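Cellulase CEL9M (Clostridium cellulolyticum, PDB 1IA7) probably hydrolyses internal beta-1,4-glucosidic linkages of cellulose and related beta-glucans as a family 9 glycoside hydrolase that carries bound zinc and calcium. Local coordinates at residues Asp59-Gly64 against Asn123-Tyr128. Numbering follows the deposited sequence.
Sequences DHVKFG and NADHTY. With BGC (beta-D-glucopyranose), chain B.
The H126 imidazole meets D59 with its edge and a glucose ring with one face: D59 OD2 lies near the ring plane, while BGC C2 sits 3.7 Å above the centre of the H126 ring. The F63 ring has V61 CG1 3.5 Å above its centre and D59 OD2 in plane at its edge; Y128 CE2 meets H60 CE1 edge to edge, a loose 4.4 Å. Histidine suits position 126, flat enough to lie broadside against the sugar, the two mean planes nearly parallel, and polar at its rim. H126 NE2 donates to D59 OD2 over 2.7 Å, nearly straight at 166°, reaching the anti side of a carboxylate turned 40° from the ring. This bond probably helps set the rotation of the imidazole against the sugar, which R365 and E410, a predicted active-site residue, also bind. A57 N holds D59 OD1.

D125 CG, anti to its backbone N (chi1 -180°), extends the carboxylate toward H60: OD2 accepts from H60 N at 3.0 Å on the syn side, while Q135 takes OD1. D59 OD2 and D125 OD2 lie 4.2 Å apart, a closeness that their separate donors probably ease. V61 and D125 pass in opposite directions, V61 CG2 lying 3.6 Å from both CB and OD2 of D125, where a compact nonpolar branch fits. The H60 side chain, bonded through ND1 to Q135, lies about 5 Å from the zinc ion, whose ligands are C22, C38, H39 and H55.

The loop before strand 62-63, the edge strand beside 115-119, thus packs against helix 122-125 and the type I turn D125 to Y128, with helix 365-368 touching D59 and H60.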
ATOM      1  N   ASP A  59       3.840   0.199 -14.433  1.00  7.67           N
ATOM      2  CA  ASP A  59       4.976  -0.542 -14.964  1.00  8.04           C
ATOM      3  C   ASP A  59       4.930  -1.977 -14.443  1.00  8.06           C
ATOM      4  O   ASP A  59       3.957  -2.383 -13.800  1.00  8.17           O
ATOM      5  CB  ASP A  59       6.289   0.129 -14.557  1.00  8.40           C
ATOM      6  CG  ASP A  59       6.438   0.258 -13.050  1.00  8.24           C
ATOM      7  OD1 ASP A  59       5.492  -0.110 -12.325  1.00  7.20           O
ATOM      8  OD2 ASP A  59       7.501   0.733 -12.596  1.00  7.32           O
ATOM      9  N   HIS A  60       5.984  -2.742 -14.694  1.00  8.47           N
ATOM     10  CA  HIS A  60       5.985  -4.134 -14.281  1.00  9.06           C
ATOM     11  C   HIS A  60       7.042  -4.582 -13.281  1.00  8.33           C
ATOM     12  O   HIS A  60       7.104  -5.759 -12.934  1.00  7.89           O
ATOM     13  CB  HIS A  60       6.030  -5.005 -15.533  1.00  7.31           C
ATOM     14  CG  HIS A  60       4.864  -4.783 -16.444  1.00 10.15           C
ATOM     15  ND1 HIS A  60       4.950  -4.910 -17.814  1.00  8.21           N
ATOM     16  CD2 HIS A  60       3.587  -4.421 -16.179  1.00  8.47           C
ATOM     17  CE1 HIS A  60       3.778  -4.631 -18.353  1.00  8.55           C
ATOM     18  NE2 HIS A  60       2.933  -4.332 -17.383  1.00  9.44           N
ATOM     19  N   VAL A  61       7.861  -3.652 -12.807  1.00  8.87           N
ATOM     20  CA  VAL A  61       8.891  -3.995 -11.830  1.00  7.68           C
ATOM     21  C   VAL A  61       8.235  -4.278 -10.483  1.00  7.78           C
ATOM     22  O   VAL A  61       7.175  -3.736 -10.176  1.00  6.36           O
ATOM     23  CB  VAL A  61       9.899  -2.835 -11.640  1.00  8.69           C
ATOM     24  CG1 VAL A  61      10.890  -3.174 -10.525  1.00  8.54           C
ATOM     25  CG2 VAL A  61      10.642  -2.574 -12.949  1.00  6.67           C
ATOM     26  N   LYS A  62       8.856  -5.141  -9.690  1.00  7.16           N
ATOM     27  CA  LYS A  62       8.339  -5.445  -8.365  1.00  7.14           C
ATOM     28  C   LYS A  62       9.310  -4.808  -7.373  1.00  7.72           C
ATOM     29  O   LYS A  62      10.376  -5.358  -7.100  1.00  7.15           O
ATOM     30  CB  LYS A  62       8.237  -6.965  -8.169  1.00  8.33           C
ATOM     31  CG  LYS A  62       7.250  -7.604  -9.150  1.00  9.71           C
ATOM     32  CD  LYS A  62       6.995  -9.082  -8.891  1.00 11.80           C
ATOM     33  CE  LYS A  62       8.200  -9.940  -9.240  1.00 10.15           C
ATOM     34  NZ  LYS A  62       7.836 -11.382  -9.318  1.00  8.29           N
ATOM     35  N   PHE A  63       8.943  -3.624  -6.878  1.00  6.06           N
ATOM     36  CA  PHE A  63       9.758  -2.860  -5.926  1.00  6.52           C
ATOM     37  C   PHE A  63       9.433  -3.271  -4.491  1.00  5.88           C
ATOM     38  O   PHE A  63       8.296  -3.143  -4.048  1.00  3.79           O
ATOM     39  CB  PHE A  63       9.500  -1.355  -6.092  1.00  6.15           C
ATOM     40  CG  PHE A  63      10.060  -0.768  -7.369  1.00  7.84           C
ATOM     41  CD1 PHE A  63      11.429  -0.541  -7.509  1.00  7.48           C
ATOM     42  CD2 PHE A  63       9.218  -0.425  -8.420  1.00  5.70           C
ATOM     43  CE1 PHE A  63      11.951   0.022  -8.675  1.00  7.51           C
ATOM     44  CE2 PHE A  63       9.730   0.139  -9.593  1.00  9.61           C
ATOM     45  CZ  PHE A  63      11.099   0.364  -9.719  1.00  7.33           C
ATOM     46  N   GLY A  64      10.451  -3.720  -3.766  1.00  5.88           N
ATOM     47  CA  GLY A  64      10.273  -4.192  -2.401  1.00  7.06           C
ATOM     48  C   GLY A  64       9.581  -3.338  -1.354  1.00  7.65           C
ATOM     49  O   GLY A  64       8.694  -3.831  -0.651  1.00  7.23           O
ATOM     50  N   ASN A 123      14.594   1.494 -15.095  1.00 10.66           N
ATOM     51  CA  ASN A 123      14.914   2.255 -16.296  1.00 12.37           C
ATOM     52  C   ASN A 123      14.617   1.488 -17.582  1.00 12.14           C
ATOM     53  O   ASN A 123      13.926   1.999 -18.461  1.00 12.19           O
ATOM     54  CB  ASN A 123      16.376   2.700 -16.253  1.00 11.87           C
ATOM     55  CG  ASN A 123      16.641   3.700 -15.138  1.00 15.92           C
ATOM     56  OD1 ASN A 123      16.142   4.830 -15.170  1.00 15.26           O
ATOM     57  ND2 ASN A 123      17.419   3.287 -14.140  1.00 12.36           N
ATOM     58  N   ALA A 124      15.127   0.265 -17.691  1.00 11.17           N
ATOM     59  CA  ALA A 124      14.880  -0.548 -18.878  1.00 11.86           C
ATOM     60  C   ALA A 124      13.405  -0.951 -19.010  1.00 11.93           C
ATOM     61  O   ALA A 124      12.851  -0.943 -20.112  1.00 11.19           O
ATOM     62  CB  ALA A 124      15.758  -1.793 -18.854  1.00  7.50           C
ATOM     63  N   ASP A 125      12.771  -1.302 -17.892  1.00 10.80           N
ATOM     64  CA  ASP A 125      11.360  -1.711 -17.901  1.00 10.11           C
ATOM     65  C   ASP A 125      10.463  -0.609 -18.466  1.00  9.65           C
ATOM     66  O   ASP A 125       9.506  -0.875 -19.191  1.00  8.03           O
ATOM     67  CB  ASP A 125      10.894  -2.050 -16.476  1.00  9.43           C
ATOM     68  CG  ASP A 125       9.436  -2.489 -16.423  1.00  9.49           C
ATOM     69  OD1 ASP A 125       9.107  -3.557 -16.984  1.00  8.38           O
ATOM     70  OD2 ASP A 125       8.613  -1.768 -15.821  1.00  9.85           O
ATOM     71  N   HIS A 126      10.785   0.631 -18.131  1.00  9.47           N
ATOM     72  CA  HIS A 126       9.997   1.767 -18.581  1.00 12.53           C
ATOM     73  C   HIS A 126      10.156   2.116 -20.061  1.00 12.49           C
ATOM     74  O   HIS A 126       9.362   2.880 -20.608  1.00 12.95           O
ATOM     75  CB  HIS A 126      10.309   2.979 -17.699  1.00 11.93           C
ATOM     76  CG  HIS A 126       9.895   2.797 -16.271  1.00 14.32           C
ATOM     77  ND1 HIS A 126      10.153   3.732 -15.292  1.00 13.63           N
ATOM     78  CD2 HIS A 126       9.230   1.787 -15.661  1.00 13.70           C
ATOM     79  CE1 HIS A 126       9.663   3.306 -14.141  1.00 15.46           C
ATOM     80  NE2 HIS A 126       9.098   2.129 -14.337  1.00 12.88           N
ATOM     81  N   THR A 127      11.171   1.554 -20.712  1.00 11.38           N
ATOM     82  CA  THR A 127      11.377   1.812 -22.132  1.00 14.57           C
ATOM     83  C   THR A 127      10.468   0.876 -22.927  1.00 15.42           C
ATOM     84  O   THR A 127      10.402   0.951 -24.152  1.00 15.34           O
ATOM     85  CB  THR A 127      12.830   1.541 -22.564  1.00 14.10           C
ATOM     86  OG1 THR A 127      13.110   0.142 -22.445  1.00 14.58           O
ATOM     87  CG2 THR A 127      13.799   2.334 -21.702  1.00 15.94           C
ATOM     88  N   TYR A 128       9.775  -0.008 -22.212  1.00 14.87           N
ATOM     89  CA  TYR A 128       8.862  -0.972 -22.823  1.00 14.81           C
ATOM     90  C   TYR A 128       7.404  -0.586 -22.596  1.00 14.50           C
ATOM     91  O   TYR A 128       7.038  -0.126 -21.517  1.00 14.25           O
ATOM     92  CB  TYR A 128       9.097  -2.363 -22.225  1.00 15.40           C
ATOM     93  CG  TYR A 128       8.063  -3.403 -22.619  1.00 15.65           C
ATOM     94  CD1 TYR A 128       8.118  -4.036 -23.859  1.00 15.34           C
ATOM     95  CD2 TYR A 128       7.031  -3.759 -21.745  1.00 14.54           C
ATOM     96  CE1 TYR A 128       7.175  -5.004 -24.223  1.00 14.97           C
ATOM     97  CE2 TYR A 128       6.081  -4.724 -22.099  1.00 14.59           C
ATOM     98  CZ  TYR A 128       6.162  -5.342 -23.342  1.00 14.53           C
ATOM     99  OH  TYR A 128       5.237  -6.297 -23.703  1.00 12.44           O
TER
HETATM  100  C2  BGC B   2       6.745   4.803 -16.417  1.00 29.35           C
HETATM  101  C3  BGC B   2       6.007   5.056 -15.099  1.00 29.55           C
HETATM  102  C4  BGC B   2       6.817   5.994 -14.197  1.00 27.69           C
HETATM  103  C5  BGC B   2       7.200   7.263 -14.967  1.00 28.15           C
HETATM  104  C6  BGC B   2       8.085   8.191 -14.152  1.00 27.32           C
HETATM  105  C1  BGC B   2       7.142   6.130 -17.076  1.00 28.84           C
HETATM  106  O2  BGC B   2       5.902   4.073 -17.294  1.00 31.97           O
HETATM  107  O3  BGC B   2       5.782   3.820 -14.434  1.00 29.77           O
HETATM  108  O4  BGC B   2       6.043   6.348 -13.060  1.00 27.46           O
HETATM  109  O5  BGC B   2       7.925   6.917 -16.167  1.00 27.70           O
HETATM  110  O6  BGC B   2       9.305   7.558 -13.795  1.00 27.15           O